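Local coordinates for putative cell surface hydrolase (Lactobacillus plantarum, PDB 3LP5), which is of unknown specific function but is probably an alpha/beta hydrolase acting at the cell surface on an unidentified substrate, at residues Lys29-Lys34 with Leu226-Leu231; Gln17-Ser22 with Leu217-Gln222. All blocks are in the same frame, centred on the assembly; numbering follows the deposited sequence.

Interaction 1 (Lys29-Lys34 with Leu226-Leu231); sequences KETPKK and LIRQYL. With NA (sodium ion), chain C.
Arg228 lays the flat of its guanidinium against the backbone at Glu30 and Thr31, where helix 17-30 gives way to loop, and van der Waals packing accounts for most of the contact. Glu30 O stands over the centre of the guanidinium, 3.7 Å from Arg228 CZ, with Thr31 CA over a face as well. Since the oxygen lies above the plane and the N-H groups lie within it, no N-H is aimed at the oxygen, and any attraction is probably that of a carbonyl dipole lying over the positive group. The Arg228 chain runs extended and then bends at chi3 (61°), which turns the guanidinium beneath the carbonyl. Its aliphatic part is packed too, Thr31 CG2 resting 4.0 Å from Arg228 CG. Against the guanidinium nitrogens lie Glu30 CB, 3.7 Å from Arg228 NH1, and Pro32 CD, which reaches NH2 obliquely.

Charge contributes more loosely. Glu30 OE1 is 4.0 Å from Arg228 NH1, beyond a salt bridge, and the carboxylate and guanidinium planes are turned 59° apart. The true ionic partner is Glu234, bound by Arg228 NH2.

Metal coordination occupies the other side of the loop. Thr31 binds sodium twice, through OG1 at 2.3 Å from NA and through O at 2.5 Å from NA, while Lys33 O lies 2.2 Å from NA; Gly28 O and a water complete the set. With OG1 between the backbone N and the carbonyl carbon (chi1 53°), the hydroxyl meets the ion and also hydrogen-bonds Leu27 O, while CG2 is turned to Arg228.

Beneath, Ile227 packs on Leu103 and Met132 of the sheet. Two helices side by side on one sheet face are characteristic of the alpha/beta hydrolase fold, consistent with its canonical helices A and F.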
ATOM      1  N   LYS A  29      15.768  -3.957  -9.065  1.00 20.73           N
ATOM      2  CA  LYS A  29      16.365  -4.437 -10.265  1.00 22.61           C
ATOM      3  C   LYS A  29      15.685  -3.969 -11.545  1.00 22.40           C
ATOM      4  O   LYS A  29      16.372  -3.641 -12.481  1.00 23.10           O
ATOM      5  CB  LYS A  29      16.451  -5.954 -10.229  1.00 23.54           C
ATOM      6  CG  LYS A  29      17.535  -6.419  -9.276  1.00 26.70           C
ATOM      7  CD  LYS A  29      17.997  -7.824  -9.556  1.00 33.13           C
ATOM      8  CE  LYS A  29      17.359  -8.786  -8.570  1.00 34.94           C
ATOM      9  NZ  LYS A  29      17.767 -10.194  -8.929  1.00 37.15           N
ATOM     10  N   GLU A  30      14.363  -3.936 -11.616  1.00 22.56           N
ATOM     11  CA  GLU A  30      13.730  -3.514 -12.876  1.00 22.44           C
ATOM     12  C   GLU A  30      13.755  -1.990 -13.105  1.00 21.27           C
ATOM     13  O   GLU A  30      13.822  -1.562 -14.237  1.00 21.83           O
ATOM     14  CB  GLU A  30      12.291  -4.044 -13.031  1.00 22.10           C
ATOM     15  CG  GLU A  30      12.174  -5.578 -13.212  1.00 25.68           C
ATOM     16  CD  GLU A  30      12.784  -6.070 -14.520  1.00 30.25           C
ATOM     17  OE1 GLU A  30      12.322  -5.622 -15.599  1.00 35.40           O
ATOM     18  OE2 GLU A  30      13.721  -6.903 -14.484  1.00 31.27           O
ATOM     19  N   THR A  31      13.702  -1.183 -12.059  1.00 19.46           N
ATOM     20  CA  THR A  31      13.799   0.264 -12.248  1.00 19.53           C
ATOM     21  C   THR A  31      15.225   0.693 -12.688  1.00 19.80           C
ATOM     22  O   THR A  31      16.217   0.329 -12.050  1.00 19.08           O
ATOM     23  CB  THR A  31      13.419   1.028 -10.965  1.00 19.86           C
ATOM     24  OG1 THR A  31      14.199   0.527  -9.870  1.00 16.62           O
ATOM     25  CG2 THR A  31      11.919   0.885 -10.656  1.00 19.54           C
ATOM     26  N   PRO A  32      15.331   1.440 -13.802  1.00 20.68           N
ATOM     27  CA  PRO A  32      16.628   1.880 -14.309  1.00 20.74           C
ATOM     28  C   PRO A  32      17.354   2.769 -13.302  1.00 20.34           C
ATOM     29  O   PRO A  32      18.536   2.647 -13.158  1.00 21.07           O
ATOM     30  CB  PRO A  32      16.269   2.668 -15.587  1.00 21.37           C
ATOM     31  CG  PRO A  32      14.893   2.188 -15.983  1.00 22.02           C
ATOM     32  CD  PRO A  32      14.215   1.940 -14.623  1.00 21.61           C
ATOM     33  N   LYS A  33      16.634   3.646 -12.624  1.00 19.10           N
ATOM     34  CA  LYS A  33      17.156   4.486 -11.559  1.00 20.45           C
ATOM     35  C   LYS A  33      17.565   3.636 -10.295  1.00 19.93           C
ATOM     36  O   LYS A  33      16.880   2.654  -9.943  1.00 18.42           O
ATOM     37  CB  LYS A  33      15.975   5.393 -11.168  1.00 21.20           C
ATOM     38  CG  LYS A  33      16.249   6.825 -10.770  1.00 26.37           C
ATOM     39  CD  LYS A  33      15.891   7.789 -11.944  1.00 32.39           C
ATOM     40  CE  LYS A  33      17.040   7.876 -13.022  1.00 35.51           C
ATOM     41  NZ  LYS A  33      16.703   8.668 -14.279  1.00 33.15           N
ATOM     42  N   LYS A  34      18.645   4.003  -9.604  1.00 19.63           N
ATOM     43  CA  LYS A  34      18.903   3.412  -8.289  1.00 21.23           C
ATOM     44  C   LYS A  34      17.980   4.126  -7.287  1.00 20.29           C
ATOM     45  O   LYS A  34      17.987   5.364  -7.225  1.00 20.80           O
ATOM     46  CB  LYS A  34      20.390   3.540  -7.900  1.00 21.94           C
ATOM     47  CG  LYS A  34      20.809   2.687  -6.715  1.00 27.13           C
ATOM     48  CD  LYS A  34      22.085   3.212  -6.027  1.00 32.16           C
ATOM     49  CE  LYS A  34      21.996   3.117  -4.432  1.00 38.33           C
ATOM     50  NZ  LYS A  34      21.027   4.063  -3.656  1.00 38.18           N
ATOM     51  N   LEU A 226       3.221  -3.087 -12.799  1.00 10.51           N
ATOM     52  CA  LEU A 226       2.131  -2.141 -12.531  1.00 10.52           C
ATOM     53  C   LEU A 226       2.563  -1.058 -11.586  1.00 10.75           C
ATOM     54  O   LEU A 226       2.087   0.091 -11.656  1.00 10.39           O
ATOM     55  CB  LEU A 226       0.906  -2.875 -11.972  1.00 10.55           C
ATOM     56  CG  LEU A 226       0.245  -3.851 -12.969  1.00  7.93           C
ATOM     57  CD1 LEU A 226      -0.735  -4.711 -12.202  1.00  9.09           C
ATOM     58  CD2 LEU A 226      -0.474  -3.140 -14.132  1.00  9.60           C
ATOM     59  N   ILE A 227       3.398  -1.439 -10.626  1.00  9.49           N
ATOM     60  CA  ILE A 227       3.882  -0.469  -9.662  1.00  9.98           C
ATOM     61  C   ILE A 227       4.677   0.556 -10.448  1.00 10.38           C
ATOM     62  O   ILE A 227       4.436   1.782 -10.320  1.00 11.35           O
ATOM     63  CB  ILE A 227       4.772  -1.076  -8.550  1.00 10.20           C
ATOM     64  CG1 ILE A 227       3.965  -1.914  -7.563  1.00 11.13           C
ATOM     65  CG2 ILE A 227       5.611   0.004  -7.859  1.00 10.56           C
ATOM     66  CD1 ILE A 227       4.857  -2.837  -6.686  1.00 10.92           C
ATOM     67  N   ARG A 228       5.558   0.068 -11.302  1.00  8.91           N
ATOM     68  CA  ARG A 228       6.330   0.998 -12.190  1.00  8.96           C
ATOM     69  C   ARG A 228       5.455   1.921 -13.082  1.00  9.80           C
ATOM     70  O   ARG A 228       5.648   3.134 -13.116  1.00 12.51           O
ATOM     71  CB  ARG A 228       7.316   0.224 -13.023  1.00  8.97           C
ATOM     72  CG  ARG A 228       8.458  -0.311 -12.189  1.00  7.94           C
ATOM     73  CD  ARG A 228       9.398  -1.162 -13.055  1.00 13.18           C
ATOM     74  NE  ARG A 228       9.970  -0.350 -14.138  1.00 15.22           N
ATOM     75  CZ  ARG A 228      10.383  -0.828 -15.302  1.00 21.46           C
ATOM     76  NH1 ARG A 228      10.332  -2.127 -15.559  1.00 21.02           N
ATOM     77  NH2 ARG A 228      10.922  -0.002 -16.194  1.00 24.52           N
ATOM     78  N   GLN A 229       4.494   1.353 -13.802  1.00 10.81           N
ATOM     79  CA  GLN A 229       3.622   2.100 -14.668  1.00 11.30           C
ATOM     80  C   GLN A 229       2.682   3.085 -13.936  1.00 12.83           C
ATOM     81  O   GLN A 229       2.494   4.190 -14.401  1.00 12.74           O
ATOM     82  CB  GLN A 229       2.793   1.142 -15.524  1.00 11.28           C
ATOM     83  CG  GLN A 229       1.733   1.835 -16.396  1.00 13.89           C
ATOM     84  CD  GLN A 229       1.319   0.984 -17.551  1.00 17.46           C
ATOM     85  OE1 GLN A 229       2.018   0.020 -17.912  1.00 20.52           O
ATOM     86  NE2 GLN A 229       0.199   1.312 -18.148  1.00 18.07           N
ATOM     87  N   TYR A 230       2.068   2.673 -12.832  1.00 12.72           N
ATOM     88  CA  TYR A 230       0.990   3.485 -12.229  1.00 14.47           C
ATOM     89  C   TYR A 230       1.438   4.154 -10.943  1.00 14.79           C
ATOM     90  O   TYR A 230       1.064   5.280 -10.704  1.00 15.60           O
ATOM     91  CB  TYR A 230      -0.274   2.629 -11.957  1.00 12.02           C
ATOM     92  CG  TYR A 230      -0.975   2.207 -13.247  1.00 15.37           C
ATOM     93  CD1 TYR A 230      -1.708   3.136 -14.018  1.00 18.10           C
ATOM     94  CD2 TYR A 230      -0.883   0.900 -13.713  1.00 17.07           C
ATOM     95  CE1 TYR A 230      -2.316   2.738 -15.209  1.00 18.28           C
ATOM     96  CE2 TYR A 230      -1.479   0.499 -14.904  1.00 16.39           C
ATOM     97  CZ  TYR A 230      -2.206   1.411 -15.632  1.00 18.74           C
ATOM     98  OH  TYR A 230      -2.810   0.990 -16.793  1.00 19.02           O
ATOM     99  N   LEU A 231       2.228   3.491 -10.115  1.00 15.62           N
ATOM    100  CA  LEU A 231       2.618   4.134  -8.828  1.00 15.45           C
ATOM    101  C   LEU A 231       3.775   5.080  -9.057  1.00 16.05           C
ATOM    102  O   LEU A 231       3.754   6.231  -8.573  1.00 14.86           O
ATOM    103  CB  LEU A 231       2.975   3.135  -7.710  1.00 14.95           C
ATOM    104  CG  LEU A 231       3.156   3.824  -6.329  1.00 16.15           C
ATOM    105  CD1 LEU A 231       1.888   4.554  -5.826  1.00 16.49           C
ATOM    106  CD2 LEU A 231       3.661   2.897  -5.275  1.00 17.79           C
TER
HETATM  107 NA    NA C 251      16.524   0.549  -9.623  1.00 32.69          NA
HETATM  108  O   HOH W   1      16.995   0.672  -7.311  1.00 19.68           O

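Interaction 2 (Gln17-Ser22 with Leu217-Gln222); sequences QNRFDS and LPQNKQ
Trans placement of CG to the backbone N in Arg19 (chi1 -171°), followed by a bend at chi3, sends the guanidinium across to Gln219 and Asn220; Gln219 answers with CG tucked between its own backbone N and carbonyl carbon, bringing its amide to the guanidinium edge. The setting is a helix pair of the alpha/beta hydrolase fold, the short segments inclined at 50° with their axes 10.8 Å apart at closest approach, a separation bridged here mainly by the long side chain of Arg19 and the amides it meets.

Guanidinium and Gln219 amide are nearly coplanar, with the amide at the guanidinium edge and Gln219 CD in the guanidinium plane, 3.5 Å from Arg19 NH1. Asn220 presents its amide almost perpendicular to the guanidinium. Arg19 NH1 donates a weak hydrogen bond to Asn220 OD1, 3.4 Å long and bent to 127° at the hydrogen, and the same oxygen lies 3.5 Å from the methylene Arg19 CG.

The stronger polar partner of this buried arginine is Thr212 O, hydrogen-bonded by NH2, so Arg19 ties the loop ahead of helix 217-231 to helix 17-30; it also touches His105, at the end of strand 99-105. Replacing Arg19 with a methionine would probably deprive Thr212 O of its charged donor and let the Asn220 amide turn more freely. On the other branch of that amide, Asn220 ND2 packs 3.8 Å from Ser22 CB.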
ATOM      1  N   GLN A  17       4.964 -11.950   3.792  1.00 23.21           N
ATOM      2  CA  GLN A  17       6.326 -11.330   3.813  1.00 22.89           C
ATOM      3  C   GLN A  17       7.258 -11.712   2.623  1.00 21.31           C
ATOM      4  O   GLN A  17       7.959 -10.847   2.085  1.00 20.44           O
ATOM      5  CB  GLN A  17       7.068 -11.531   5.157  1.00 22.76           C
ATOM      6  CG  GLN A  17       8.215 -10.534   5.446  1.00 23.35           C
ATOM      7  CD  GLN A  17       7.706  -9.085   5.510  1.00 29.90           C
ATOM      8  OE1 GLN A  17       6.760  -8.770   6.261  1.00 28.16           O
ATOM      9  NE2 GLN A  17       8.296  -8.203   4.679  1.00 28.66           N
ATOM     10  N   ASN A  18       7.302 -12.987   2.253  1.00 21.18           N
ATOM     11  CA  ASN A  18       8.132 -13.421   1.128  1.00 21.31           C
ATOM     12  C   ASN A  18       7.766 -12.659  -0.169  1.00 20.99           C
ATOM     13  O   ASN A  18       8.681 -12.162  -0.880  1.00 20.99           O
ATOM     14  CB  ASN A  18       8.078 -14.959   0.911  1.00 21.17           C
ATOM     15  CG  ASN A  18       9.142 -15.743   1.760  1.00 24.23           C
ATOM     16  OD1 ASN A  18       9.042 -16.994   1.958  1.00 24.66           O
ATOM     17  ND2 ASN A  18      10.161 -15.025   2.238  1.00 21.70           N
ATOM     18  N   ARG A  19       6.452 -12.567  -0.468  1.00 20.01           N
ATOM     19  CA  ARG A  19       5.992 -11.809  -1.619  1.00 18.77           C
ATOM     20  C   ARG A  19       6.471 -10.359  -1.539  1.00 18.29           C
ATOM     21  O   ARG A  19       7.089  -9.837  -2.484  1.00 16.42           O
ATOM     22  CB  ARG A  19       4.473 -11.844  -1.785  1.00 18.39           C
ATOM     23  CG  ARG A  19       4.080 -11.233  -3.112  1.00 21.14           C
ATOM     24  CD  ARG A  19       2.610 -10.835  -3.224  1.00 26.02           C
ATOM     25  NE  ARG A  19       1.684 -11.970  -3.165  1.00 26.21           N
ATOM     26  CZ  ARG A  19       1.266 -12.642  -4.224  1.00 28.48           C
ATOM     27  NH1 ARG A  19       1.685 -12.340  -5.457  1.00 31.35           N
ATOM     28  NH2 ARG A  19       0.437 -13.636  -4.064  1.00 28.86           N
ATOM     29  N   PHE A  20       6.188  -9.697  -0.419  1.00 18.31           N
ATOM     30  CA  PHE A  20       6.675  -8.306  -0.225  1.00 18.54           C
ATOM     31  C   PHE A  20       8.174  -8.131  -0.522  1.00 18.71           C
ATOM     32  O   PHE A  20       8.548  -7.253  -1.318  1.00 17.73           O
ATOM     33  CB  PHE A  20       6.322  -7.801   1.163  1.00 19.15           C
ATOM     34  CG  PHE A  20       6.567  -6.323   1.376  1.00 16.46           C
ATOM     35  CD1 PHE A  20       5.653  -5.372   0.899  1.00 19.30           C
ATOM     36  CD2 PHE A  20       7.694  -5.898   2.065  1.00 20.92           C
ATOM     37  CE1 PHE A  20       5.841  -4.017   1.129  1.00 21.74           C
ATOM     38  CE2 PHE A  20       7.950  -4.538   2.316  1.00 19.80           C
ATOM     39  CZ  PHE A  20       7.008  -3.567   1.845  1.00 21.46           C
ATOM     40  N   ASP A  21       9.022  -8.952   0.097  1.00 19.25           N
ATOM     41  CA  ASP A  21      10.469  -8.851  -0.063  1.00 19.78           C
ATOM     42  C   ASP A  21      10.868  -9.092  -1.530  1.00 19.50           C
ATOM     43  O   ASP A  21      11.724  -8.407  -2.064  1.00 18.11           O
ATOM     44  CB  ASP A  21      11.176  -9.878   0.825  1.00 21.22           C
ATOM     45  CG  ASP A  21      11.103  -9.506   2.351  1.00 25.57           C
ATOM     46  OD1 ASP A  21      10.415  -8.512   2.726  1.00 29.39           O
ATOM     47  OD2 ASP A  21      11.752 -10.207   3.169  1.00 31.20           O
ATOM     48  N   SER A  22      10.226 -10.059  -2.160  1.00 18.13           N
ATOM     49  CA  SER A  22      10.458 -10.318  -3.558  1.00 19.50           C
ATOM     50  C   SER A  22      10.092  -9.133  -4.427  1.00 18.66           C
ATOM     51  O   SER A  22      10.862  -8.787  -5.340  1.00 19.16           O
ATOM     52  CB  SER A  22       9.678 -11.543  -4.019  1.00 18.89           C
ATOM     53  OG  SER A  22      10.251 -12.690  -3.414  1.00 25.51           O
ATOM     54  N   LEU A 217       6.454 -16.377  -9.373  1.00 18.72           N
ATOM     55  CA  LEU A 217       7.185 -15.500 -10.279  1.00 19.81           C
ATOM     56  C   LEU A 217       6.267 -14.724 -11.216  1.00 18.64           C
ATOM     57  O   LEU A 217       6.379 -13.522 -11.262  1.00 17.09           O
ATOM     58  CB  LEU A 217       8.232 -16.271 -11.111  1.00 20.65           C
ATOM     59  CG  LEU A 217       9.616 -15.596 -11.250  1.00 23.69           C
ATOM     60  CD1 LEU A 217      10.675 -16.622 -11.465  1.00 25.65           C
ATOM     61  CD2 LEU A 217       9.707 -14.597 -12.390  1.00 27.91           C
ATOM     62  N   PRO A 218       5.377 -15.413 -11.966  1.00 17.81           N
ATOM     63  CA  PRO A 218       4.668 -14.671 -12.968  1.00 17.53           C
ATOM     64  C   PRO A 218       3.816 -13.560 -12.364  1.00 18.27           C
ATOM     65  O   PRO A 218       3.731 -12.475 -12.957  1.00 17.01           O
ATOM     66  CB  PRO A 218       3.776 -15.740 -13.627  1.00 16.91           C
ATOM     67  CG  PRO A 218       4.648 -16.882 -13.638  1.00 18.21           C
ATOM     68  CD  PRO A 218       5.282 -16.860 -12.242  1.00 18.75           C
ATOM     69  N   GLN A 219       3.196 -13.811 -11.211  1.00 18.11           N
ATOM     70  CA  GLN A 219       2.414 -12.748 -10.584  1.00 18.74           C
ATOM     71  C   GLN A 219       3.243 -11.571 -10.052  1.00 16.67           C
ATOM     72  O   GLN A 219       2.790 -10.422 -10.143  1.00 14.90           O
ATOM     73  CB  GLN A 219       1.300 -13.246  -9.604  1.00 20.35           C
ATOM     74  CG  GLN A 219       1.756 -13.969  -8.379  1.00 26.49           C
ATOM     75  CD  GLN A 219       0.676 -14.851  -7.704  1.00 29.62           C
ATOM     76  OE1 GLN A 219       0.127 -15.799  -8.284  1.00 32.07           O
ATOM     77  NE2 GLN A 219       0.439 -14.574  -6.448  1.00 33.68           N
ATOM     78  N   ASN A 220       4.415 -11.834  -9.470  1.00 14.34           N
ATOM     79  CA  ASN A 220       5.286 -10.726  -9.020  1.00 13.90           C
ATOM     80  C   ASN A 220       5.793  -9.838 -10.175  1.00 13.01           C
ATOM     81  O   ASN A 220       5.903  -8.625 -10.040  1.00 12.60           O
ATOM     82  CB  ASN A 220       6.462 -11.275  -8.189  1.00 12.36           C
ATOM     83  CG  ASN A 220       5.987 -11.941  -6.874  1.00 15.93           C
ATOM     84  OD1 ASN A 220       4.844 -11.760  -6.461  1.00 19.61           O
ATOM     85  ND2 ASN A 220       6.863 -12.735  -6.241  1.00 17.90           N
ATOM     86  N   LYS A 221       6.123 -10.441 -11.304  1.00 11.95           N
ATOM     87  CA  LYS A 221       6.530  -9.630 -12.478  1.00 13.99           C
ATOM     88  C   LYS A 221       5.456  -8.647 -12.941  1.00 12.39           C
ATOM     89  O   LYS A 221       5.777  -7.519 -13.239  1.00 10.43           O
ATOM     90  CB  LYS A 221       6.953 -10.503 -13.668  1.00 15.50           C
ATOM     91  CG  LYS A 221       8.298 -11.243 -13.404  1.00 20.72           C
ATOM     92  CD  LYS A 221       8.998 -11.657 -14.750  1.00 32.37           C
ATOM     93  CE  LYS A 221       8.428 -12.931 -15.377  1.00 37.32           C
ATOM     94  NZ  LYS A 221       8.488 -12.943 -16.896  1.00 41.48           N
ATOM     95  N   GLN A 222       4.210  -9.100 -13.008  1.00 12.24           N
ATOM     96  CA  GLN A 222       3.058  -8.251 -13.363  1.00 13.95           C
ATOM     97  C   GLN A 222       2.864  -7.156 -12.329  1.00 12.97           C
ATOM     98  O   GLN A 222       2.633  -6.014 -12.701  1.00 14.57           O
ATOM     99  CB  GLN A 222       1.767  -9.073 -13.414  1.00 13.24           C
ATOM    100  CG  GLN A 222       1.745 -10.020 -14.585  1.00 18.80           C
ATOM    101  CD  GLN A 222       0.506 -10.952 -14.681  1.00 23.28           C
ATOM    102  OE1 GLN A 222       0.580 -11.969 -15.348  1.00 30.48           O
ATOM    103  NE2 GLN A 222      -0.610 -10.577 -14.115  1.00 22.35           N
TER

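Interactions 1 and 2 sample opposite ends of one helix pairing: 17-22 meets 217-222 near the N-terminal ends, and 29-34 meets 226-231 near the C-terminal ends. Their centres are about 14 Å apart, yet the nearest CA atoms are equally spaced, Thr31 CA to Arg228 CA and Arg19 CA to Asn220 CA both being 7.5 Å. Each end is built round one arginine, contributed by helix 217-231 in interaction 1 and by helix 17-30 in interaction 2. Interaction 1 includes two of the sodium ligands, Thr31 and Lys33, whereas Arg19 of interaction 2 lies near, without touching, the Gly104, Ser106 and Gly108 pattern that may form the nucleophile elbow.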